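Local structure of magnesium-protoporphyrin O-methyltransferase (Synechocystis sp., 4QDJ) at residues Phe16-Phe21 with Ser93-Glu99; Trp54-Asn60 with Arg158-Leu162; Leu64-Ala69 with Lys127-Cys133. The protein transfers a methyl group from S-adenosylmethionine to Mg-protoporphyrin IX, forming its 13-monomethyl ester on the route to chlorophyll. All blocks are in the same frame, centred on the assembly; numbering follows the deposited sequence.

Interaction 1 of 3, residues Phe16-Phe21 with Ser93-Glu99; sequences FNSTGF and SEKMVGE. With SAM (S-adenosylmethionine), chain B.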
loop_
_atom_site.group_PDB
_atom_site.type_symbol
_atom_site.label_atom_id
_atom_site.label_comp_id
_atom_site.label_asym_id
_atom_site.label_seq_id
_atom_site.Cartn_x
_atom_site.Cartn_y
_atom_site.Cartn_z
ATOM N N PHE A 16 -3.474 5.180 13.501
ATOM C CA PHE A 16 -2.103 5.228 13.000
ATOM C C PHE A 16 -1.368 6.511 13.388
ATOM O O PHE A 16 -0.163 6.629 13.173
ATOM C CB PHE A 16 -2.064 5.001 11.487
ATOM C CG PHE A 16 -2.255 3.566 11.092
ATOM C CD1 PHE A 16 -1.206 2.667 11.185
ATOM C CD2 PHE A 16 -3.484 3.112 10.644
ATOM C CE1 PHE A 16 -1.375 1.342 10.827
ATOM C CE2 PHE A 16 -3.661 1.789 10.285
ATOM C CZ PHE A 16 -2.605 0.902 10.376
ATOM N N ASN A 17 -2.093 7.467 13.961
ATOM C CA ASN A 17 -1.464 8.651 14.538
ATOM C C ASN A 17 -1.223 8.487 16.035
ATOM O O ASN A 17 -0.596 9.334 16.670
ATOM C CB ASN A 17 -2.299 9.905 14.275
ATOM C CG ASN A 17 -2.056 10.489 12.898
ATOM O OD1 ASN A 17 -1.033 10.216 12.269
ATOM N ND2 ASN A 17 -2.990 11.306 12.427
ATOM N N SER A 18 -1.727 7.394 16.597
ATOM C CA SER A 18 -1.564 7.131 18.023
ATOM C C SER A 18 -0.852 5.803 18.278
ATOM O O SER A 18 0.272 5.599 17.820
ATOM C CB SER A 18 -2.913 7.186 18.747
ATOM O OG SER A 18 -3.856 6.307 18.163
ATOM N N THR A 19 -1.511 4.901 18.996
ATOM C CA THR A 19 -0.863 3.652 19.376
ATOM C C THR A 19 -0.540 2.773 18.167
ATOM O O THR A 19 0.405 1.983 18.212
ATOM C CB THR A 19 -1.671 2.864 20.433
ATOM O OG1 THR A 19 -0.845 1.838 20.999
ATOM C CG2 THR A 19 -2.916 2.240 19.820
ATOM N N GLY A 20 -1.296 2.931 17.085
ATOM C CA GLY A 20 -1.046 2.181 15.868
ATOM C C GLY A 20 0.294 2.538 15.256
ATOM O O GLY A 20 0.971 1.684 14.683
ATOM N N PHE A 21 0.680 3.804 15.375
ATOM C CA PHE A 21 1.984 4.233 14.886
ATOM C C PHE A 21 3.093 3.488 15.613
ATOM O O PHE A 21 3.984 2.927 14.985
ATOM C CB PHE A 21 2.178 5.738 15.067
ATOM C CG PHE A 21 3.571 6.201 14.757
ATOM C CD1 PHE A 21 4.035 6.211 13.453
ATOM C CD2 PHE A 21 4.418 6.619 15.769
ATOM C CE1 PHE A 21 5.317 6.631 13.161
ATOM C CE2 PHE A 21 5.702 7.042 15.484
ATOM C CZ PHE A 21 6.153 7.048 14.178
ATOM N N SER A 93 -2.062 9.139 7.541
ATOM C CA SER A 93 -1.460 9.387 8.848
ATOM C C SER A 93 -0.176 10.205 8.752
ATOM O O SER A 93 0.805 9.766 8.155
ATOM C CB SER A 93 -1.173 8.060 9.552
ATOM O OG SER A 93 -0.244 8.233 10.608
ATOM N N GLU A 94 -0.182 11.390 9.354
ATOM C CA GLU A 94 0.998 12.248 9.348
ATOM C C GLU A 94 2.174 11.609 10.090
ATOM O O GLU A 94 3.329 11.824 9.727
ATOM C CB GLU A 94 0.676 13.633 9.922
ATOM C CG GLU A 94 0.136 13.624 11.343
ATOM C CD GLU A 94 -0.199 15.015 11.844
ATOM O OE1 GLU A 94 -0.077 15.978 11.058
ATOM O OE2 GLU A 94 -0.583 15.147 13.025
ATOM N N LYS A 95 1.881 10.814 11.116
ATOM C CA LYS A 95 2.941 10.141 11.861
ATOM C C LYS A 95 3.655 9.102 11.002
ATOM O O LYS A 95 4.885 9.035 10.992
ATOM C CB LYS A 95 2.407 9.503 13.147
ATOM C CG LYS A 95 1.950 10.511 14.191
ATOM C CD LYS A 95 2.300 10.057 15.601
ATOM C CE LYS A 95 3.795 10.146 15.860
ATOM N NZ LYS A 95 4.126 9.879 17.289
ATOM N N MET A 96 2.884 8.297 10.278
ATOM C CA MET A 96 3.470 7.299 9.392
ATOM C C MET A 96 4.292 7.971 8.293
ATOM O O MET A 96 5.418 7.556 8.014
ATOM C CB MET A 96 2.390 6.390 8.794
ATOM C CG MET A 96 1.595 5.596 9.835
ATOM S SD MET A 96 2.529 4.264 10.628
ATOM C CE MET A 96 2.415 2.974 9.389
ATOM N N VAL A 97 3.725 9.015 7.688
ATOM C CA VAL A 97 4.405 9.800 6.655
ATOM C C VAL A 97 5.726 10.377 7.154
ATOM O O VAL A 97 6.745 10.318 6.461
ATOM C CB VAL A 97 3.518 10.971 6.160
ATOM C CG1 VAL A 97 4.337 11.972 5.353
ATOM C CG2 VAL A 97 2.354 10.452 5.344
ATOM N N GLY A 98 5.700 10.934 8.361
ATOM C CA GLY A 98 6.885 11.529 8.949
ATOM C C GLY A 98 7.994 10.512 9.128
ATOM O O GLY A 98 9.163 10.805 8.883
ATOM N N GLU A 99 7.621 9.310 9.551
ATOM C CA GLU A 99 8.590 8.240 9.731
ATOM C C GLU A 99 9.148 7.779 8.386
ATOM O O GLU A 99 10.341 7.502 8.266
ATOM C CB GLU A 99 7.965 7.067 10.491
ATOM C CG GLU A 99 8.935 5.942 10.817
ATOM C CD GLU A 99 9.980 6.339 11.846
ATOM O OE1 GLU A 99 9.765 7.333 12.572
ATOM O OE2 GLU A 99 11.016 5.649 11.931
HETATM N N SAM B . 1.126 0.059 2.358
HETATM C CA SAM B . 2.061 0.090 3.480
HETATM C C SAM B . 2.893 -1.184 3.527
HETATM O O SAM B . 2.462 -2.236 3.052
HETATM O OXT SAM B . 4.014 -1.186 4.037
HETATM C CB SAM B . 1.357 0.333 4.816
HETATM C CG SAM B . 0.286 -0.674 5.231
HETATM S SD SAM B . -0.393 -0.307 6.875
HETATM C CE SAM B . -1.124 -1.898 7.336
HETATM C "C5'" SAM B . -1.892 0.590 6.421
HETATM C "C4'" SAM B . -1.604 2.055 6.131
HETATM O "O4'" SAM B . -2.653 2.573 5.340
HETATM C "C3'" SAM B . -1.528 2.911 7.389
HETATM O "O3'" SAM B . -0.316 3.628 7.383
HETATM C "C2'" SAM B . -2.690 3.876 7.261
HETATM O "O2'" SAM B . -2.379 5.154 7.769
HETATM C "C1'" SAM B . -2.918 3.890 5.759
HETATM N N9 SAM B . -4.279 4.284 5.373
HETATM C C8 SAM B . -5.459 3.827 5.893
HETATM N N7 SAM B . -6.472 4.452 5.250
HETATM C C5 SAM B . -5.948 5.294 4.330
HETATM C C6 SAM B . -6.526 6.160 3.415
HETATM N N6 SAM B . -7.850 6.271 3.338
HETATM N N1 SAM B . -5.715 6.909 2.591
HETATM C C2 SAM B . -4.342 6.794 2.671
HETATM N N3 SAM B . -3.773 5.933 3.586
HETATM C C4 SAM B . -4.569 5.195 4.397
HETATM O O HOH W 1 -2.913 12.554 9.844
HETATM O O HOH W 2 2.109 7.828 18.554
#
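Asn17 OD1 is gripped by two donors that come from opposite faces of its amide plane. Ser93 OG gives it a hydrogen bond of 2.7 Å, well above that plane, and Lys95 N adds a nearly straight one (3.2 Å from Lys95 N to Asn17 OD1, 170° at the hydrogen), tilted from that plane on the other side. Ser93 is the N-cap of helix 94-108: its OG also accepts from Met96 N at 3.1 Å, so Asn17 and the helix cap are tied into one small network. A water accepts from both Asn17 ND2 and Glu94 N, so this N-H at the helix start also finds an acceptor.

Phe21 wedges in beside this helix. With CG anti to the backbone N (chi1 172°), its ring reaches Lys95, whose bent chain lays CE over one face, 3.9 Å from the ring centroid, in a CH-pi contact; Met96 SD and Glu99 CB sit at the ring edge. Glu99 in turn makes a salt bridge with Arg25.

Phe16 faces the cofactor: C3' of S-adenosylmethionine lies over the centre of its ring, and Met96 CE comes within 3.5 Å of the ligand's O3'. Phe16, Ser93 and Met96 all belong to the cofactor pocket. The Asn17 amide and the Ser93 cap thus probably fix the N-terminal segment against helix 94-108, while Phe16 and Met96 give the ribose an apolar wall.

Interaction 2 of 3, residues Trp54-Asn60 with Arg158-Leu162; sequences WLVADGN and RRLIL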
loop_
_atom_site.group_PDB
_atom_site.type_symbol
_atom_site.label_atom_id
_atom_site.label_comp_id
_atom_site.label_asym_id
_atom_site.label_seq_id
_atom_site.Cartn_x
_atom_site.Cartn_y
_atom_site.Cartn_z
ATOM N N TRP A 54 8.368 -8.061 -9.077
ATOM C CA TRP A 54 7.547 -7.926 -10.279
ATOM C C TRP A 54 8.009 -6.734 -11.100
ATOM O O TRP A 54 8.211 -6.834 -12.312
ATOM C CB TRP A 54 6.079 -7.702 -9.917
ATOM C CG TRP A 54 5.292 -8.927 -9.591
ATOM C CD1 TRP A 54 5.686 -10.228 -9.724
ATOM C CD2 TRP A 54 3.958 -8.962 -9.074
ATOM N NE1 TRP A 54 4.677 -11.070 -9.316
ATOM C CE2 TRP A 54 3.607 -10.317 -8.911
ATOM C CE3 TRP A 54 3.028 -7.975 -8.727
ATOM C CZ2 TRP A 54 2.362 -10.710 -8.421
ATOM C CZ3 TRP A 54 1.794 -8.367 -8.241
ATOM C CH2 TRP A 54 1.473 -9.723 -8.093
ATOM N N LEU A 55 8.167 -5.599 -10.424
ATOM C CA LEU A 55 8.471 -4.340 -11.096
ATOM C C LEU A 55 9.887 -4.324 -11.660
ATOM O O LEU A 55 10.127 -3.790 -12.742
ATOM C CB LEU A 55 8.233 -3.152 -10.155
ATOM C CG LEU A 55 6.833 -2.521 -10.205
ATOM C CD1 LEU A 55 5.738 -3.554 -9.997
ATOM C CD2 LEU A 55 6.702 -1.393 -9.188
ATOM N N VAL A 56 10.819 -4.924 -10.928
ATOM C CA VAL A 56 12.193 -5.060 -11.394
ATOM C C VAL A 56 12.256 -5.962 -12.627
ATOM O O VAL A 56 12.989 -5.681 -13.581
ATOM C CB VAL A 56 13.102 -5.619 -10.275
ATOM C CG1 VAL A 56 14.406 -6.140 -10.846
ATOM C CG2 VAL A 56 13.355 -4.549 -9.219
ATOM N N ALA A 57 11.467 -7.033 -12.612
ATOM C CA ALA A 57 11.473 -8.007 -13.702
ATOM C C ALA A 57 11.025 -7.412 -15.038
ATOM O O ALA A 57 11.436 -7.880 -16.099
ATOM C CB ALA A 57 10.614 -9.215 -13.342
ATOM N N ASP A 58 10.189 -6.379 -14.983
ATOM C CA ASP A 58 9.673 -5.753 -16.199
ATOM C C ASP A 58 10.750 -4.991 -16.971
ATOM O O ASP A 58 10.633 -4.798 -18.181
ATOM C CB ASP A 58 8.497 -4.827 -15.880
ATOM C CG ASP A 58 7.292 -5.575 -15.344
ATOM O OD1 ASP A 58 7.201 -6.803 -15.561
ATOM O OD2 ASP A 58 6.430 -4.931 -14.710
ATOM N N GLY A 59 11.787 -4.548 -16.265
ATOM C CA GLY A 59 12.920 -3.892 -16.892
ATOM C C GLY A 59 12.764 -2.398 -17.115
ATOM O O GLY A 59 13.675 -1.746 -17.627
ATOM N N ASN A 60 11.619 -1.847 -16.726
ATOM C CA ASN A 60 11.324 -0.439 -16.986
ATOM C C ASN A 60 11.144 0.393 -15.720
ATOM O O ASN A 60 10.599 1.495 -15.768
ATOM C CB ASN A 60 10.073 -0.315 -17.854
ATOM C CG ASN A 60 8.822 -0.782 -17.138
ATOM O OD1 ASN A 60 8.895 -1.547 -16.175
ATOM N ND2 ASN A 60 7.668 -0.323 -17.602
ATOM N N ARG A 158 -1.810 2.847 -16.621
ATOM C CA ARG A 158 -1.558 1.501 -17.123
ATOM C C ARG A 158 -1.802 0.378 -16.117
ATOM O O ARG A 158 -2.380 -0.653 -16.462
ATOM C CB ARG A 158 -0.130 1.396 -17.669
ATOM C CG ARG A 158 0.137 0.113 -18.439
ATOM C CD ARG A 158 1.556 0.082 -18.981
ATOM N NE ARG A 158 2.540 0.117 -17.905
ATOM C CZ ARG A 158 3.029 -0.964 -17.305
ATOM N NH1 ARG A 158 2.627 -2.172 -17.679
ATOM N NH2 ARG A 158 3.921 -0.838 -16.333
ATOM N N ARG A 159 -1.366 0.567 -14.876
ATOM C CA ARG A 159 -1.322 -0.550 -13.942
ATOM C C ARG A 159 -1.734 -0.198 -12.514
ATOM O O ARG A 159 -1.355 0.845 -11.981
ATOM C CB ARG A 159 0.077 -1.177 -13.953
ATOM C CG ARG A 159 0.282 -2.271 -12.920
ATOM C CD ARG A 159 1.594 -3.001 -13.138
ATOM N NE ARG A 159 2.736 -2.092 -13.165
ATOM C CZ ARG A 159 3.996 -2.481 -13.333
ATOM N NH1 ARG A 159 4.278 -3.768 -13.490
ATOM N NH2 ARG A 159 4.973 -1.584 -13.350
ATOM N N LEU A 160 -2.520 -1.085 -11.910
ATOM C CA LEU A 160 -2.915 -0.966 -10.515
ATOM C C LEU A 160 -2.581 -2.268 -9.792
ATOM O O LEU A 160 -3.005 -3.343 -10.212
ATOM C CB LEU A 160 -4.414 -0.671 -10.413
ATOM C CG LEU A 160 -5.036 -0.561 -9.017
ATOM C CD1 LEU A 160 -4.319 0.488 -8.176
ATOM C CD2 LEU A 160 -6.521 -0.240 -9.129
ATOM N N ILE A 161 -1.804 -2.172 -8.718
ATOM C CA ILE A 161 -1.463 -3.343 -7.920
ATOM C C ILE A 161 -2.088 -3.210 -6.537
ATOM O O ILE A 161 -1.925 -2.185 -5.879
ATOM C CB ILE A 161 0.062 -3.512 -7.796
ATOM C CG1 ILE A 161 0.668 -3.821 -9.166
ATOM C CG2 ILE A 161 0.406 -4.612 -6.801
ATOM C CD1 ILE A 161 2.176 -3.716 -9.204
ATOM N N LEU A 162 -2.813 -4.241 -6.113
ATOM C CA LEU A 162 -3.507 -4.227 -4.829
ATOM C C LEU A 162 -3.189 -5.479 -4.030
ATOM O O LEU A 162 -2.926 -6.536 -4.598
ATOM C CB LEU A 162 -5.024 -4.187 -5.036
ATOM C CG LEU A 162 -5.659 -3.103 -5.900
ATOM C CD1 LEU A 162 -7.146 -3.383 -6.060
ATOM C CD2 LEU A 162 -5.429 -1.729 -5.292
HETATM O O HOH W 3 7.837 -2.104 -13.709
HETATM O O HOH W 4 5.782 -2.700 -16.601
#
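Asp58 and Arg159 form a salt bridge, with Arg159 NH1 2.7 Å from Asp58 OD2. The nitrogen meets the oxygen nearly along its C-O axis, the oxygen sitting a little out of the guanidinium plane (19°), and the carboxylate and guanidinium planes are turned 24° apart. Both ends have further mates, Arg211 at Asp58 OD2 and Glu226 at Arg159 NH1, while Arg159 NE is bonded to Thr130 OG1; these bonds fix the rotation of the guanidinium.

Water extends the polar layer. One molecule accepts from Arg159 NH2 at 2.9 Å and lies near Leu55 O and Asn60 OD1. Another donates to Asp58 OD2 at 3.0 Å and takes a weak bond from Arg158 NH2, but Arg158 has its main partner in Asp129, through NE.

The guanidinium of Arg159 is sandwiched: Arg158 NH2 stands over one face and Leu55 CD1 over the other, both toward its rim, with Leu55 CD1 3.8 Å from Arg159 NH1. Replacing Arg159 by an alanine would probably cost Glu226 and Asp58 a shared positive partner, leaving Asp58 to Arg211 and opening a gap beside Leu55.

Farther along the strand the contact turns apolar. Leu55 CD1 meets Ile161 CD1 at 3.7 Å, the two side chains lying alongside and running in opposite senses. Ile161 CG2, anti to its own backbone N, comes to the edge of the Trp54 ring at CZ3 (4.3 Å). The last turn of helix 35-58 packs on strand 159-164, the axes of residues 54-58 and 159-162 running roughly antiparallel (151°), a helix-on-sheet layer of the Rossmann-like class I methyltransferase fold.

Interaction 3 of 3, residues Leu64-Ala69 with Lys127-Cys133; sequences LLVCDA and KYDTVIC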
loop_
_atom_site.group_PDB
_atom_site.type_symbol
_atom_site.label_atom_id
_atom_site.label_comp_id
_atom_site.label_asym_id
_atom_site.label_seq_id
_atom_site.Cartn_x
_atom_site.Cartn_y
_atom_site.Cartn_z
ATOM N N LEU A 64 10.247 5.209 -13.804
ATOM C CA LEU A 64 8.814 4.928 -13.842
ATOM C C LEU A 64 8.059 5.725 -12.782
ATOM O O LEU A 64 8.469 5.772 -11.622
ATOM C CB LEU A 64 8.562 3.433 -13.643
ATOM C CG LEU A 64 7.153 2.932 -13.963
ATOM C CD1 LEU A 64 6.902 2.998 -15.465
ATOM C CD2 LEU A 64 6.951 1.517 -13.439
ATOM N N LEU A 65 6.952 6.348 -13.176
ATOM C CA LEU A 65 6.132 7.090 -12.224
ATOM C C LEU A 65 5.214 6.152 -11.454
ATOM O O LEU A 65 4.328 5.517 -12.030
ATOM C CB LEU A 65 5.318 8.183 -12.920
ATOM C CG LEU A 65 5.960 9.573 -12.937
ATOM C CD1 LEU A 65 7.175 9.594 -13.852
ATOM C CD2 LEU A 65 4.947 10.632 -13.347
ATOM N N VAL A 66 5.435 6.075 -10.146
ATOM C CA VAL A 66 4.709 5.153 -9.286
ATOM C C VAL A 66 4.037 5.889 -8.134
ATOM O O VAL A 66 4.667 6.695 -7.447
ATOM C CB VAL A 66 5.655 4.081 -8.701
ATOM C CG1 VAL A 66 4.898 3.141 -7.771
ATOM C CG2 VAL A 66 6.337 3.305 -9.818
ATOM N N CYS A 67 2.754 5.610 -7.935
ATOM C CA CYS A 67 2.025 6.109 -6.777
ATOM C C CYS A 67 1.912 4.997 -5.743
ATOM O O CYS A 67 1.419 3.912 -6.047
ATOM C CB CYS A 67 0.628 6.583 -7.190
ATOM S SG CYS A 67 -0.476 7.003 -5.815
ATOM N N ASP A 68 2.389 5.267 -4.530
ATOM C CA ASP A 68 2.277 4.334 -3.412
ATOM C C ASP A 68 1.250 4.895 -2.434
ATOM O O ASP A 68 1.575 5.728 -1.586
ATOM C CB ASP A 68 3.642 4.160 -2.735
ATOM C CG ASP A 68 3.654 3.063 -1.680
ATOM O OD1 ASP A 68 2.638 2.357 -1.512
ATOM O OD2 ASP A 68 4.708 2.898 -1.022
ATOM N N ALA A 69 0.004 4.445 -2.573
ATOM C CA ALA A 69 -1.113 4.977 -1.798
ATOM C C ALA A 69 -1.303 4.220 -0.486
ATOM O O ALA A 69 -1.522 3.010 -0.488
ATOM C CB ALA A 69 -2.387 4.929 -2.624
ATOM N N LYS A 127 -1.761 11.714 -12.639
ATOM C CA LYS A 127 -1.728 10.449 -13.365
ATOM C C LYS A 127 -0.376 9.758 -13.212
ATOM O O LYS A 127 0.671 10.407 -13.226
ATOM C CB LYS A 127 -2.034 10.676 -14.848
ATOM C CG LYS A 127 -3.418 11.248 -15.131
ATOM C CD LYS A 127 -4.518 10.254 -14.790
ATOM C CE LYS A 127 -5.889 10.789 -15.178
ATOM N NZ LYS A 127 -6.231 12.036 -14.442
ATOM N N TYR A 128 -0.412 8.436 -13.073
ATOM C CA TYR A 128 0.789 7.633 -12.883
ATOM C C TYR A 128 0.759 6.442 -13.824
ATOM O O TYR A 128 -0.313 5.995 -14.226
ATOM C CB TYR A 128 0.845 7.111 -11.447
ATOM C CG TYR A 128 0.869 8.191 -10.396
ATOM C CD1 TYR A 128 -0.310 8.733 -9.900
ATOM C CD2 TYR A 128 2.073 8.666 -9.894
ATOM C CE1 TYR A 128 -0.287 9.725 -8.939
ATOM C CE2 TYR A 128 2.105 9.653 -8.936
ATOM C CZ TYR A 128 0.926 10.178 -8.459
ATOM O OH TYR A 128 0.966 11.164 -7.501
ATOM N N ASP A 129 1.929 5.916 -14.170
ATOM C CA ASP A 129 1.974 4.661 -14.908
ATOM C C ASP A 129 1.412 3.553 -14.030
ATOM O O ASP A 129 0.533 2.797 -14.444
ATOM C CB ASP A 129 3.401 4.304 -15.321
ATOM C CG ASP A 129 3.486 2.938 -15.985
ATOM O OD1 ASP A 129 3.614 1.923 -15.265
ATOM O OD2 ASP A 129 3.418 2.876 -17.230
ATOM N N THR A 130 1.931 3.472 -12.809
ATOM C CA THR A 130 1.583 2.400 -11.889
ATOM C C THR A 130 1.120 2.957 -10.548
ATOM O O THR A 130 1.771 3.823 -9.963
ATOM C CB THR A 130 2.789 1.459 -11.673
ATOM O OG1 THR A 130 3.074 0.766 -12.895
ATOM C CG2 THR A 130 2.503 0.442 -10.579
ATOM N N VAL A 131 -0.022 2.467 -10.079
ATOM C CA VAL A 131 -0.532 2.824 -8.764
ATOM C C VAL A 131 -0.549 1.567 -7.904
ATOM O O VAL A 131 -0.991 0.509 -8.351
ATOM C CB VAL A 131 -1.947 3.432 -8.855
ATOM C CG1 VAL A 131 -2.488 3.751 -7.470
ATOM C CG2 VAL A 131 -1.925 4.684 -9.720
ATOM N N ILE A 132 -0.043 1.680 -6.681
ATOM C CA ILE A 132 0.061 0.529 -5.792
ATOM C C ILE A 132 -0.592 0.818 -4.446
ATOM O O ILE A 132 -0.391 1.882 -3.864
ATOM C CB ILE A 132 1.535 0.125 -5.562
ATOM C CG1 ILE A 132 2.264 -0.037 -6.899
ATOM C CG2 ILE A 132 1.619 -1.160 -4.743
ATOM C CD1 ILE A 132 3.739 -0.345 -6.751
ATOM N N CYS A 133 -1.376 -0.135 -3.955
ATOM C CA CYS A 133 -2.034 0.002 -2.664
ATOM C C CYS A 133 -1.968 -1.329 -1.923
ATOM O O CYS A 133 -2.766 -2.230 -2.181
ATOM C CB CYS A 133 -3.485 0.439 -2.863
ATOM S SG CYS A 133 -4.374 0.838 -1.351
#
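Cys67 CB sits squarely over the centre of the Tyr128 ring, 3.4 Å from the centroid and only 6° off the ring normal, a close CH-pi contact with the cysteine sulfur over the same face (Cys67 SG 4.4 Å from the centroid). It lies beside the pairing of two parallel strands, 65-69 and 130-133, neighbours at the middle of the Rossmann-like sheet of the class I methyltransferases. Tyr128 CG turns anti to its carbonyl carbon (chi1 -60°), which stands the ring up against Cys67.

The strands are joined by regular backbone bonds: Thr130 N to Leu65 O, Cys67 N to Thr130 O, Ile132 N to Cys67 O (2.7 Å) and Ala69 N to Ile132 O. Leu65 O also takes a weak second bond from Asp129 N, where the chain turns its corner. The axes of strands 65-69 and 130-133 are inclined by 19°.

On one face of the sheet Val66 CG1 meets Ile132 CD1 at 3.8 Å, under cover of Leu80 of helix 77-82; on the other, Cys67 and Val131 pack together, with helix 142-155 laying Leu152 and Leu155 on Val131. Asp68, on the Val66 face near S-adenosylmethionine, is bonded to Ser77 OG through OD2.

At the start of both segments Leu64 CD1 rests 3.5 Å from Asp129 CG, and Asp129 OD1 accepts from Thr130 OG1 at 2.7 Å.

From the N terminus, the 16-21 segment comes first and meets 93-99, so interaction 1 closes a loop of 71 residues that takes in helix 35-58 and strands 65-69 and 86-91. Interaction 2 opens inside that loop, at 54-60, and closes beyond it at 158-162; interaction 3 opens at 64-69 and closes at 127-133. Interaction 1 therefore crosses both others, whereas interaction 3 is nested within interaction 2. Those two touch: Val131 is probably hydrogen-bonded through its backbone to Arg159 and Ile161, joining strands 130-133 and 159-164. Interaction 1 lies apart, its centre about 28 Å from that of interaction 2, tying residues 16-21, around the start of helix 19-27, to helix 94-108 beside S-adenosylmethionine.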